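UDP-N-Acetylglucosamine 2-Epimerase (Thermus thermophilus, PDB 1V4V) probably catalyses the epimerisation of UDP-N-acetylglucosamine at C2 of the sugar, interconverting it with UDP-N-acetylmannosamine. Local coordinates at residues A92-V97 / T147-A152; R167-L172 / V361-G366; S215-A220 / E322-V327; R223-F228 / R255-L260. All blocks are in the same frame, centred on the assembly; numbering follows the deposited sequence.

Contact 1. Residues A92-V97 / T147-A152; sequences ADYVLV and TDLDFA
With CG roughly anti to the backbone N in both residues (chi1 -151° in Tyr94, 172° in Asp148), the phenol of one and the carboxylate of the other swing towards each other across the parallel sheet of the N-terminal, Rossmann-like domain of this GT-B fold. Their strands, 94-98 and 149-152, are not neighbours: strand 118-121 lies between them, so side chains rather than backbone make the link. The two side chains cross at about a right angle, with ring and carboxylate planes 67° apart, and Tyr94 OH donates to Asp148 OD2 over 2.8 Å. The oxygen receives it on its anti lone pair, and the same OD2 also pairs with Arg364 of helix 353-364. Tyrosine suits this buried place because its ring can pack against Arg364 and Pro117 while its hydroxyl reaches a polar partner. A phenylalanine here would probably leave OD2 with one donor fewer and the Asp148 carboxylate freer to turn. Farther along the strands the contact becomes apolar, and Leu96 CD2 comes obliquely to the Phe151 ring, 3.9 Å from CE2. Beside the polar bond, Leu149 CB stands 3.4 Å from Tyr94 OH.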
loop_
_atom_site.group_PDB
_atom_site.type_symbol
_atom_site.label_atom_id
_atom_site.label_comp_id
_atom_site.label_asym_id
_atom_site.label_seq_id
_atom_site.Cartn_x
_atom_site.Cartn_y
_atom_site.Cartn_z
ATOM N N ALA A 92 -1.035 1.690 -21.577
ATOM C CA ALA A 92 0.059 1.185 -20.758
ATOM C C ALA A 92 0.024 -0.310 -20.472
ATOM O O ALA A 92 -1.004 -0.856 -20.071
ATOM C CB ALA A 92 0.114 1.963 -19.427
ATOM N N ASP A 93 1.166 -0.964 -20.672
ATOM C CA ASP A 93 1.309 -2.388 -20.399
ATOM C C ASP A 93 2.075 -2.549 -19.093
ATOM O O ASP A 93 2.121 -3.634 -18.504
ATOM C CB ASP A 93 2.071 -3.088 -21.528
ATOM C CG ASP A 93 1.265 -3.171 -22.808
ATOM O OD1 ASP A 93 1.536 -2.390 -23.744
ATOM O OD2 ASP A 93 0.351 -4.019 -22.865
ATOM N N TYR A 94 2.675 -1.452 -18.643
ATOM C CA TYR A 94 3.438 -1.449 -17.404
ATOM C C TYR A 94 3.561 -0.003 -16.945
ATOM O O TYR A 94 3.633 0.912 -17.763
ATOM C CB TYR A 94 4.830 -2.055 -17.632
ATOM C CG TYR A 94 5.414 -2.724 -16.408
ATOM C CD1 TYR A 94 6.038 -1.982 -15.403
ATOM C CD2 TYR A 94 5.293 -4.101 -16.228
ATOM C CE1 TYR A 94 6.519 -2.602 -14.249
ATOM C CE2 TYR A 94 5.770 -4.723 -15.088
ATOM C CZ TYR A 94 6.379 -3.971 -14.102
ATOM O OH TYR A 94 6.828 -4.607 -12.973
ATOM N N VAL A 95 3.567 0.198 -15.633
ATOM C CA VAL A 95 3.683 1.536 -15.077
ATOM C C VAL A 95 4.827 1.599 -14.075
ATOM O O VAL A 95 4.984 0.714 -13.241
ATOM C CB VAL A 95 2.387 1.961 -14.356
ATOM C CG1 VAL A 95 2.543 3.382 -13.805
ATOM C CG2 VAL A 95 1.212 1.904 -15.319
ATOM N N LEU A 96 5.629 2.650 -14.169
ATOM C CA LEU A 96 6.737 2.832 -13.245
ATOM C C LEU A 96 6.502 4.106 -12.448
ATOM O O LEU A 96 6.164 5.143 -13.009
ATOM C CB LEU A 96 8.069 2.942 -14.003
ATOM C CG LEU A 96 8.589 1.698 -14.732
ATOM C CD1 LEU A 96 9.905 2.025 -15.428
ATOM C CD2 LEU A 96 8.789 0.560 -13.749
ATOM N N VAL A 97 6.638 4.011 -11.130
ATOM C CA VAL A 97 6.484 5.184 -10.287
ATOM C C VAL A 97 7.729 5.278 -9.430
ATOM O O VAL A 97 8.499 4.321 -9.323
ATOM C CB VAL A 97 5.210 5.122 -9.388
ATOM C CG1 VAL A 97 3.952 5.195 -10.261
ATOM C CG2 VAL A 97 5.204 3.858 -8.550
ATOM N N THR A 147 2.855 -3.277 -5.912
ATOM C CA THR A 147 3.913 -3.430 -6.901
ATOM C C THR A 147 4.241 -4.833 -7.391
ATOM O O THR A 147 4.339 -5.787 -6.612
ATOM C CB THR A 147 5.204 -2.787 -6.392
ATOM O OG1 THR A 147 5.616 -3.445 -5.192
ATOM C CG2 THR A 147 4.975 -1.315 -6.107
ATOM N N ASP A 148 4.415 -4.935 -8.706
ATOM C CA ASP A 148 4.764 -6.190 -9.358
ATOM C C ASP A 148 6.266 -6.404 -9.209
ATOM O O ASP A 148 6.727 -7.516 -8.957
ATOM C CB ASP A 148 4.406 -6.126 -10.843
ATOM C CG ASP A 148 4.911 -7.330 -11.617
ATOM O OD1 ASP A 148 4.489 -8.470 -11.303
ATOM O OD2 ASP A 148 5.737 -7.128 -12.534
ATOM N N LEU A 149 7.026 -5.324 -9.362
ATOM C CA LEU A 149 8.474 -5.391 -9.240
ATOM C C LEU A 149 8.998 -4.181 -8.475
ATOM O O LEU A 149 8.706 -3.036 -8.827
ATOM C CB LEU A 149 9.118 -5.449 -10.631
ATOM C CG LEU A 149 10.637 -5.643 -10.715
ATOM C CD1 LEU A 149 11.063 -6.824 -9.852
ATOM C CD2 LEU A 149 11.036 -5.866 -12.177
ATOM N N ASP A 150 9.748 -4.444 -7.411
ATOM C CA ASP A 150 10.343 -3.383 -6.603
ATOM C C ASP A 150 11.817 -3.303 -6.952
ATOM O O ASP A 150 12.516 -4.319 -6.943
ATOM C CB ASP A 150 10.208 -3.692 -5.112
ATOM C CG ASP A 150 8.866 -3.281 -4.551
ATOM O OD1 ASP A 150 8.312 -4.039 -3.736
ATOM O OD2 ASP A 150 8.373 -2.194 -4.919
ATOM N N PHE A 151 12.282 -2.096 -7.263
ATOM C CA PHE A 151 13.681 -1.874 -7.594
ATOM C C PHE A 151 14.316 -1.226 -6.367
ATOM O O PHE A 151 14.194 -0.021 -6.155
ATOM C CB PHE A 151 13.775 -0.960 -8.815
ATOM C CG PHE A 151 13.094 -1.519 -10.036
ATOM C CD1 PHE A 151 13.721 -2.486 -10.816
ATOM C CD2 PHE A 151 11.817 -1.094 -10.393
ATOM C CE1 PHE A 151 13.087 -3.025 -11.941
ATOM C CE2 PHE A 151 11.171 -1.624 -11.512
ATOM C CZ PHE A 151 11.809 -2.591 -12.289
ATOM N N ALA A 152 14.969 -2.048 -5.550
ATOM C CA ALA A 152 15.603 -1.582 -4.321
ATOM C C ALA A 152 16.999 -1.028 -4.567
ATOM O O ALA A 152 17.812 -1.647 -5.243
ATOM C CB ALA A 152 15.670 -2.717 -3.315
#

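Contact 2. Residues R167-L172 / V361-G366; sequences REEGIL and VAWRLG
The carboxylate carbon of Glu169 lies at the edge of the Arg364 guanidinium, in its plane, while one face of that guanidinium is covered near its margin by Trp363 CZ3, 3.7 Å from the plane. The indole in turn has Arg364 CD over one of its faces, and its edge meets the backbone oxygen Glu169 O, which lies 3.6 Å from Trp363 CH2. Arg364 holds the acid end-on, one nitrogen to each oxygen. Arg364 NH2 donates to Glu169 OE1 at 2.7 Å with an N-H...O angle of 163°, arriving from above the carboxylate plane. Arg364 NH1 donates to Glu169 OE2 at 2.6 Å on the syn lone pair, in a more bent bond. The two flat groups are therefore not coplanar; their planes stand 56° apart. Glu169 gets there from a short 3-10 turn by placing CG between its backbone N and carbonyl carbon (chi1 81°) and bending again at the next bond. The helix that brings Arg364, 353-364, is the C-terminal one, which, as in other GT-B proteins, packs back on the N-terminal domain; it ends in a Schellman motif at Gly366. Arginine suits the site because its several N-H groups can serve two acids at once: NE also pairs with Asp148. Flanked by two carboxylates, the guanidinium would be expected to stay charged, tying turn 168-170 and the domain's sheet to the last helix electrostatically.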
loop_
_atom_site.group_PDB
_atom_site.type_symbol
_atom_site.label_atom_id
_atom_site.label_comp_id
_atom_site.label_asym_id
_atom_site.label_seq_id
_atom_site.Cartn_x
_atom_site.Cartn_y
_atom_site.Cartn_z
ATOM N N ARG A 167 7.892 -10.922 -2.015
ATOM C CA ARG A 167 8.630 -12.126 -2.375
ATOM C C ARG A 167 9.931 -11.798 -3.101
ATOM O O ARG A 167 10.043 -10.762 -3.758
ATOM C CB ARG A 167 7.757 -13.017 -3.260
ATOM C CG ARG A 167 6.487 -13.493 -2.576
ATOM C CD ARG A 167 5.488 -14.036 -3.581
ATOM N NE ARG A 167 5.097 -13.014 -4.549
ATOM C CZ ARG A 167 4.092 -13.146 -5.409
ATOM N NH1 ARG A 167 3.371 -14.260 -5.423
ATOM N NH2 ARG A 167 3.807 -12.163 -6.255
ATOM N N GLU A 168 10.903 -12.696 -2.978
ATOM C CA GLU A 168 12.211 -12.544 -3.611
ATOM C C GLU A 168 12.141 -12.214 -5.098
ATOM O O GLU A 168 12.780 -11.271 -5.564
ATOM C CB GLU A 168 13.029 -13.825 -3.428
ATOM C CG GLU A 168 13.719 -13.947 -2.084
ATOM C CD GLU A 168 15.037 -13.197 -2.037
ATOM O OE1 GLU A 168 15.637 -13.118 -0.945
ATOM O OE2 GLU A 168 15.477 -12.695 -3.095
ATOM N N GLU A 169 11.366 -12.996 -5.842
ATOM C CA GLU A 169 11.243 -12.803 -7.283
ATOM C C GLU A 169 10.701 -11.423 -7.640
ATOM O O GLU A 169 10.886 -10.946 -8.756
ATOM C CB GLU A 169 10.338 -13.887 -7.880
ATOM C CG GLU A 169 8.851 -13.619 -7.726
ATOM C CD GLU A 169 8.250 -12.979 -8.963
ATOM O OE1 GLU A 169 7.158 -12.381 -8.857
ATOM O OE2 GLU A 169 8.865 -13.087 -10.047
ATOM N N GLY A 170 10.034 -10.785 -6.687
ATOM C CA GLY A 170 9.474 -9.473 -6.939
ATOM C C GLY A 170 10.379 -8.319 -6.549
ATOM O O GLY A 170 9.943 -7.167 -6.546
ATOM N N ILE A 171 11.630 -8.618 -6.212
ATOM C CA ILE A 171 12.579 -7.576 -5.819
ATOM C C ILE A 171 13.885 -7.694 -6.597
ATOM O O ILE A 171 14.426 -8.788 -6.753
ATOM C CB ILE A 171 12.932 -7.665 -4.321
ATOM C CG1 ILE A 171 11.657 -7.624 -3.475
ATOM C CG2 ILE A 171 13.866 -6.517 -3.940
ATOM C CD1 ILE A 171 11.882 -7.983 -2.025
ATOM N N LEU A 172 14.382 -6.555 -7.071
ATOM C CA LEU A 172 15.642 -6.491 -7.810
ATOM C C LEU A 172 16.481 -5.377 -7.184
ATOM O O LEU A 172 16.010 -4.255 -7.056
ATOM C CB LEU A 172 15.381 -6.159 -9.284
ATOM C CG LEU A 172 16.603 -5.995 -10.197
ATOM C CD1 LEU A 172 17.280 -7.342 -10.395
ATOM C CD2 LEU A 172 16.170 -5.439 -11.547
ATOM N N VAL A 361 11.903 -4.613 -16.222
ATOM C CA VAL A 361 10.581 -4.439 -16.814
ATOM C C VAL A 361 10.428 -5.343 -18.043
ATOM O O VAL A 361 9.417 -6.028 -18.205
ATOM C CB VAL A 361 10.356 -2.960 -17.225
ATOM C CG1 VAL A 361 9.057 -2.814 -17.993
ATOM C CG2 VAL A 361 10.329 -2.075 -15.974
ATOM N N ALA A 362 11.444 -5.340 -18.901
ATOM C CA ALA A 362 11.433 -6.166 -20.105
ATOM C C ALA A 362 11.215 -7.627 -19.717
ATOM O O ALA A 362 10.475 -8.356 -20.382
ATOM C CB ALA A 362 12.750 -6.010 -20.854
ATOM N N TRP A 363 11.862 -8.044 -18.636
ATOM C CA TRP A 363 11.746 -9.408 -18.137
ATOM C C TRP A 363 10.311 -9.717 -17.711
ATOM O O TRP A 363 9.783 -10.787 -18.015
ATOM C CB TRP A 363 12.701 -9.609 -16.960
ATOM C CG TRP A 363 12.456 -10.861 -16.180
ATOM C CD1 TRP A 363 12.470 -12.142 -16.655
ATOM C CD2 TRP A 363 12.173 -10.953 -14.780
ATOM N NE1 TRP A 363 12.214 -13.025 -15.636
ATOM C CE2 TRP A 363 12.028 -12.323 -14.473
ATOM C CE3 TRP A 363 12.028 -10.009 -13.753
ATOM C CZ2 TRP A 363 11.745 -12.777 -13.180
ATOM C CZ3 TRP A 363 11.747 -10.460 -12.466
ATOM C CH2 TRP A 363 11.609 -11.834 -12.192
ATOM N N ARG A 364 9.685 -8.779 -17.004
ATOM C CA ARG A 364 8.309 -8.960 -16.558
ATOM C C ARG A 364 7.365 -9.039 -17.747
ATOM O O ARG A 364 6.346 -9.731 -17.694
ATOM C CB ARG A 364 7.874 -7.805 -15.649
ATOM C CG ARG A 364 8.404 -7.890 -14.231
ATOM C CD ARG A 364 8.072 -9.243 -13.627
ATOM N NE ARG A 364 7.844 -9.168 -12.191
ATOM C CZ ARG A 364 7.781 -10.228 -11.393
ATOM N NH1 ARG A 364 7.933 -11.445 -11.896
ATOM N NH2 ARG A 364 7.560 -10.070 -10.096
ATOM N N LEU A 365 7.706 -8.322 -18.813
ATOM C CA LEU A 365 6.890 -8.304 -20.018
ATOM C C LEU A 365 7.281 -9.422 -20.985
ATOM O O LEU A 365 6.791 -9.475 -22.114
ATOM C CB LEU A 365 7.013 -6.946 -20.716
ATOM C CG LEU A 365 6.462 -5.738 -19.948
ATOM C CD1 LEU A 365 6.801 -4.459 -20.689
ATOM C CD2 LEU A 365 4.954 -5.875 -19.785
ATOM N N GLY A 366 8.170 -10.304 -20.537
ATOM C CA GLY A 366 8.609 -11.418 -21.362
ATOM C C GLY A 366 9.407 -11.033 -22.595
ATOM O O GLY A 366 9.288 -11.675 -23.640
#

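Contact 3. Residues S215-A220 / E322-V327; sequences SDLAQA and EGVYRV
Ala220, Val324 and Leu217 bury most of the surface where helices 214-227 and 321-332 meet. Ala220 contributes the most, for its CB points toward the other helix and its methyl lies 4.3 Å from Val324 CB. A residue this small suits the spot: the local axes approach to 9.0 Å, and a methyl fills the space between backbones without a long chain to fold away. Val324 also points across. Its CG2, anti to the carbonyl carbon, reaches Leu217 CD2 at 3.9 Å, the two side chains crossing at about a right angle. Leu217 starts off more obliquely, and only its branched end comes near.

Both helices belong to the C-terminal Rossmann-like domain of the GT-B fold, one following strand 200-203 and the other strand 314-316 at the edge of the same parallel sheet. They run in similar directions, crossing at -31°. Beyond the helix pair, Val324 also packs on Leu299 and Leu217 on Met205, so branched aliphatic groups serve several neighbours at once. Charges gather away from this apolar seam. There Arg326 NE donates to Glu322 OE1, one turn earlier on its own helix, at 2.7 Å, using the anti lone pair of that oxygen.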
loop_
_atom_site.group_PDB
_atom_site.type_symbol
_atom_site.label_atom_id
_atom_site.label_comp_id
_atom_site.label_asym_id
_atom_site.label_seq_id
_atom_site.Cartn_x
_atom_site.Cartn_y
_atom_site.Cartn_z
ATOM N N SER A 215 34.842 32.986 5.745
ATOM C CA SER A 215 35.966 33.879 5.512
ATOM C C SER A 215 37.287 33.163 5.805
ATOM O O SER A 215 38.229 33.248 5.020
ATOM C CB SER A 215 35.841 35.134 6.376
ATOM O OG SER A 215 36.887 36.040 6.083
ATOM N N ASP A 216 37.353 32.459 6.935
ATOM C CA ASP A 216 38.561 31.718 7.306
ATOM C C ASP A 216 38.843 30.608 6.285
ATOM O O ASP A 216 39.989 30.399 5.885
ATOM C CB ASP A 216 38.419 31.088 8.708
ATOM C CG ASP A 216 38.533 32.104 9.834
ATOM O OD1 ASP A 216 38.873 33.276 9.570
ATOM O OD2 ASP A 216 38.288 31.724 11.000
ATOM N N LEU A 217 37.801 29.893 5.867
ATOM C CA LEU A 217 37.976 28.814 4.896
ATOM C C LEU A 217 38.364 29.371 3.525
ATOM O O LEU A 217 39.159 28.771 2.806
ATOM C CB LEU A 217 36.699 27.975 4.790
ATOM C CG LEU A 217 36.361 27.161 6.043
ATOM C CD1 LEU A 217 34.996 26.516 5.902
ATOM C CD2 LEU A 217 37.440 26.102 6.266
ATOM N N ALA A 218 37.804 30.523 3.164
ATOM C CA ALA A 218 38.144 31.134 1.883
ATOM C C ALA A 218 39.625 31.490 1.864
ATOM O O ALA A 218 40.300 31.305 0.851
ATOM C CB ALA A 218 37.295 32.386 1.647
ATOM N N GLN A 219 40.133 32.003 2.983
ATOM C CA GLN A 219 41.545 32.368 3.068
ATOM C C GLN A 219 42.414 31.132 2.875
ATOM O O GLN A 219 43.467 31.197 2.246
ATOM C CB GLN A 219 41.871 33.007 4.423
ATOM C CG GLN A 219 41.246 34.377 4.658
ATOM C CD GLN A 219 41.920 35.489 3.865
ATOM O OE1 GLN A 219 42.942 35.275 3.203
ATOM N NE2 GLN A 219 41.349 36.690 3.936
ATOM N N ALA A 220 41.974 30.004 3.425
ATOM C CA ALA A 220 42.731 28.768 3.289
ATOM C C ALA A 220 42.749 28.358 1.816
ATOM O O ALA A 220 43.779 27.924 1.291
ATOM C CB ALA A 220 42.096 27.657 4.140
ATOM N N GLU A 322 44.358 26.015 8.732
ATOM C CA GLU A 322 45.679 25.448 8.474
ATOM C C GLU A 322 45.539 23.997 8.014
ATOM O O GLU A 322 46.219 23.561 7.083
ATOM C CB GLU A 322 46.552 25.514 9.732
ATOM C CG GLU A 322 47.893 24.784 9.584
ATOM C CD GLU A 322 48.814 25.429 8.567
ATOM O OE1 GLU A 322 49.796 24.778 8.158
ATOM O OE2 GLU A 322 48.570 26.588 8.176
ATOM N N GLY A 323 44.654 23.253 8.672
ATOM C CA GLY A 323 44.438 21.864 8.309
ATOM C C GLY A 323 43.871 21.693 6.907
ATOM O O GLY A 323 44.255 20.775 6.180
ATOM N N VAL A 324 42.948 22.571 6.523
ATOM C CA VAL A 324 42.343 22.496 5.199
ATOM C C VAL A 324 43.429 22.706 4.149
ATOM O O VAL A 324 43.490 21.991 3.146
ATOM C CB VAL A 324 41.245 23.575 5.024
ATOM C CG1 VAL A 324 40.794 23.630 3.573
ATOM C CG2 VAL A 324 40.064 23.258 5.930
ATOM N N TYR A 325 44.284 23.695 4.379
ATOM C CA TYR A 325 45.374 23.975 3.452
ATOM C C TYR A 325 46.289 22.751 3.328
ATOM O O TYR A 325 46.633 22.324 2.225
ATOM C CB TYR A 325 46.185 25.179 3.945
ATOM C CG TYR A 325 47.480 25.403 3.187
ATOM C CD1 TYR A 325 47.474 25.903 1.886
ATOM C CD2 TYR A 325 48.713 25.091 3.770
ATOM C CE1 TYR A 325 48.658 26.087 1.178
ATOM C CE2 TYR A 325 49.905 25.271 3.071
ATOM C CZ TYR A 325 49.868 25.768 1.775
ATOM O OH TYR A 325 51.035 25.931 1.067
ATOM N N ARG A 326 46.687 22.192 4.466
ATOM C CA ARG A 326 47.574 21.032 4.456
ATOM C C ARG A 326 46.977 19.836 3.721
ATOM O O ARG A 326 47.647 19.198 2.904
ATOM C CB ARG A 326 47.932 20.623 5.888
ATOM C CG ARG A 326 48.790 21.643 6.625
ATOM C CD ARG A 326 49.214 21.117 8.000
ATOM N NE ARG A 326 49.884 22.149 8.784
ATOM C CZ ARG A 326 50.412 21.947 9.988
ATOM N NH1 ARG A 326 50.349 20.747 10.546
ATOM N NH2 ARG A 326 51.003 22.945 10.632
ATOM N N VAL A 327 45.716 19.533 4.004
ATOM C CA VAL A 327 45.057 18.394 3.369
ATOM C C VAL A 327 44.866 18.576 1.867
ATOM O O VAL A 327 45.174 17.684 1.077
ATOM C CB VAL A 327 43.690 18.115 4.030
ATOM C CG1 VAL A 327 42.907 17.088 3.225
ATOM C CG2 VAL A 327 43.913 17.603 5.459
#

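Contact 4. Residues R223-F228 / R255-L260; sequences RVAEAF and RNFVLL
The amide of Asn256 faces the last turn of helix 214-227, presenting its nitrogen to the carbonyl of Ala225 and its oxygen to the Ala225 methyl. Asn256 ND2 donates to Ala225 O over 3.0 Å at an N-H...O angle of 162°, and that acceptor lies close to the amide plane. The donor sits tilted 34° from the carbonyl plane, and Phe228 N reaches the same oxygen from the opposite face, so Ala225 O accepts two bonds. Asn256 OD1 meanwhile comes to 3.5 Å from Ala225 CB. The amide is brought there by a chi1 of 58°, which puts CG between the backbone N and the carbonyl carbon.

This is the end of a helix meeting the outermost strand, 257-260, of the parallel sheet in the C-terminal Rossmann-like domain. Asn256 stands just before that strand, and its ND2 also bonds Leu231 O ahead of neighbouring strand 232-236. Asparagine suits the corner, being short and able to donate to two backbone oxygens; a leucine in its place would probably leave both carbonyls without this donor and the helix end less firmly tied. Phe257 meets the helix differently, its ring turned edge-on to the small Ala225, with Phe257 CD1 3.7 Å from Ala225 CB. The ring of Phe257 also packs with that of Phe233.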
loop_
_atom_site.group_PDB
_atom_site.type_symbol
_atom_site.label_atom_id
_atom_site.label_comp_id
_atom_site.label_asym_id
_atom_site.label_seq_id
_atom_site.Cartn_x
_atom_site.Cartn_y
_atom_site.Cartn_z
ATOM N N ARG A 223 45.149 30.364 -0.137
ATOM C CA ARG A 223 46.514 29.861 0.025
ATOM C C ARG A 223 46.757 28.687 -0.914
ATOM O O ARG A 223 47.836 28.557 -1.499
ATOM C CB ARG A 223 46.771 29.391 1.461
ATOM C CG ARG A 223 47.007 30.492 2.470
ATOM C CD ARG A 223 47.339 29.893 3.836
ATOM N NE ARG A 223 48.674 29.296 3.875
ATOM C CZ ARG A 223 49.109 28.514 4.858
ATOM N NH1 ARG A 223 48.314 28.224 5.880
ATOM N NH2 ARG A 223 50.342 28.030 4.832
ATOM N N VAL A 224 45.758 27.817 -1.040
ATOM C CA VAL A 224 45.885 26.665 -1.924
ATOM C C VAL A 224 46.065 27.155 -3.364
ATOM O O VAL A 224 46.951 26.695 -4.085
ATOM C CB VAL A 224 44.630 25.752 -1.858
ATOM C CG1 VAL A 224 44.744 24.632 -2.889
ATOM C CG2 VAL A 224 44.486 25.160 -0.451
ATOM N N ALA A 225 45.225 28.094 -3.776
ATOM C CA ALA A 225 45.297 28.623 -5.135
ATOM C C ALA A 225 46.672 29.224 -5.426
ATOM O O ALA A 225 47.221 29.050 -6.511
ATOM C CB ALA A 225 44.203 29.666 -5.347
ATOM N N GLU A 226 47.239 29.925 -4.453
ATOM C CA GLU A 226 48.552 30.525 -4.653
ATOM C C GLU A 226 49.644 29.462 -4.784
ATOM O O GLU A 226 50.649 29.670 -5.464
ATOM C CB GLU A 226 48.865 31.471 -3.495
ATOM C CG GLU A 226 47.870 32.609 -3.384
ATOM C CD GLU A 226 48.104 33.476 -2.167
ATOM O OE1 GLU A 226 48.158 32.923 -1.047
ATOM O OE2 GLU A 226 48.226 34.707 -2.332
ATOM N N ALA A 227 49.434 28.312 -4.150
ATOM C CA ALA A 227 50.412 27.226 -4.203
ATOM C C ALA A 227 50.327 26.396 -5.486
ATOM O O ALA A 227 51.239 25.620 -5.786
ATOM C CB ALA A 227 50.242 26.309 -2.982
ATOM N N PHE A 228 49.231 26.550 -6.229
ATOM C CA PHE A 228 49.009 25.809 -7.473
ATOM C C PHE A 228 48.588 26.757 -8.592
ATOM O O PHE A 228 47.456 26.705 -9.072
ATOM C CB PHE A 228 47.918 24.758 -7.256
ATOM C CG PHE A 228 48.310 23.693 -6.287
ATOM C CD1 PHE A 228 49.080 22.614 -6.702
ATOM C CD2 PHE A 228 47.968 23.801 -4.943
ATOM C CE1 PHE A 228 49.508 21.653 -5.785
ATOM C CE2 PHE A 228 48.392 22.846 -4.021
ATOM C CZ PHE A 228 49.162 21.777 -4.445
ATOM N N ARG A 255 44.064 35.607 -8.906
ATOM C CA ARG A 255 44.324 35.261 -10.299
ATOM C C ARG A 255 43.708 33.976 -10.849
ATOM O O ARG A 255 43.083 33.997 -11.912
ATOM C CB ARG A 255 45.839 35.226 -10.531
ATOM C CG ARG A 255 46.273 35.539 -11.949
ATOM C CD ARG A 255 47.783 35.401 -12.093
ATOM N NE ARG A 255 48.513 36.002 -10.976
ATOM C CZ ARG A 255 48.608 37.308 -10.738
ATOM N NH1 ARG A 255 48.018 38.186 -11.540
ATOM N NH2 ARG A 255 49.298 37.741 -9.690
ATOM N N ASN A 256 43.888 32.860 -10.143
ATOM C CA ASN A 256 43.367 31.586 -10.633
ATOM C C ASN A 256 42.088 31.061 -9.980
ATOM O O ASN A 256 41.816 29.857 -9.993
ATOM C CB ASN A 256 44.468 30.517 -10.598
ATOM C CG ASN A 256 45.047 30.314 -9.217
ATOM O OD1 ASN A 256 45.012 31.215 -8.376
ATOM N ND2 ASN A 256 45.610 29.130 -8.981
ATOM N N PHE A 257 41.312 31.971 -9.406
ATOM C CA PHE A 257 40.025 31.607 -8.839
ATOM C C PHE A 257 38.981 32.261 -9.747
ATOM O O PHE A 257 39.112 33.435 -10.122
ATOM C CB PHE A 257 39.854 32.143 -7.414
ATOM C CG PHE A 257 39.625 31.065 -6.383
ATOM C CD1 PHE A 257 40.670 30.624 -5.577
ATOM C CD2 PHE A 257 38.367 30.483 -6.233
ATOM C CE1 PHE A 257 40.472 29.615 -4.631
ATOM C CE2 PHE A 257 38.155 29.473 -5.288
ATOM C CZ PHE A 257 39.211 29.040 -4.488
ATOM N N VAL A 258 37.965 31.497 -10.120
ATOM C CA VAL A 258 36.882 32.014 -10.950
ATOM C C VAL A 258 35.597 31.894 -10.147
ATOM O O VAL A 258 35.165 30.787 -9.822
ATOM C CB VAL A 258 36.713 31.209 -12.258
ATOM C CG1 VAL A 258 35.509 31.735 -13.032
ATOM C CG2 VAL A 258 37.973 31.318 -13.110
ATOM N N LEU A 259 34.992 33.030 -9.811
ATOM C CA LEU A 259 33.749 33.011 -9.055
ATOM C C LEU A 259 32.570 33.135 -10.012
ATOM O O LEU A 259 32.509 34.054 -10.827
ATOM C CB LEU A 259 33.724 34.146 -8.027
ATOM C CG LEU A 259 34.929 34.245 -7.086
ATOM C CD1 LEU A 259 34.633 35.273 -5.999
ATOM C CD2 LEU A 259 35.217 32.886 -6.452
ATOM N N LEU A 260 31.642 32.191 -9.915
ATOM C CA LEU A 260 30.469 32.182 -10.775
ATOM C C LEU A 260 29.187 32.168 -9.960
ATOM O O LEU A 260 29.213 31.983 -8.742
ATOM C CB LEU A 260 30.490 30.939 -11.668
ATOM C CG LEU A 260 31.724 30.720 -12.546
ATOM C CD1 LEU A 260 31.613 29.378 -13.253
ATOM C CD2 LEU A 260 31.848 31.853 -13.554
#

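How the contacts relate
The four contacts fall into two pairs, one in each Rossmann-like domain, on opposite sides of the chain's centre; contact 1 and contact 3 have centres about 48 Å apart. Contacts 1 and 2 touch through neighbouring strands 149-152 and 171-173, and Arg364 serves both. Contact 1 is buried and combines one polar bond with apolar groups, whereas contact 2, partly exposed, depends on a salt bridge. Contacts 3 and 4 share helix 214-227: its middle forms a buried, purely apolar seam, its end a partly buried amide-to-backbone link. Between them, Arg223 pairs with Glu322 and makes a cation-pi contact with Tyr325. Contacts 3 and 4 both lie within the chain loop that contact 2 closes.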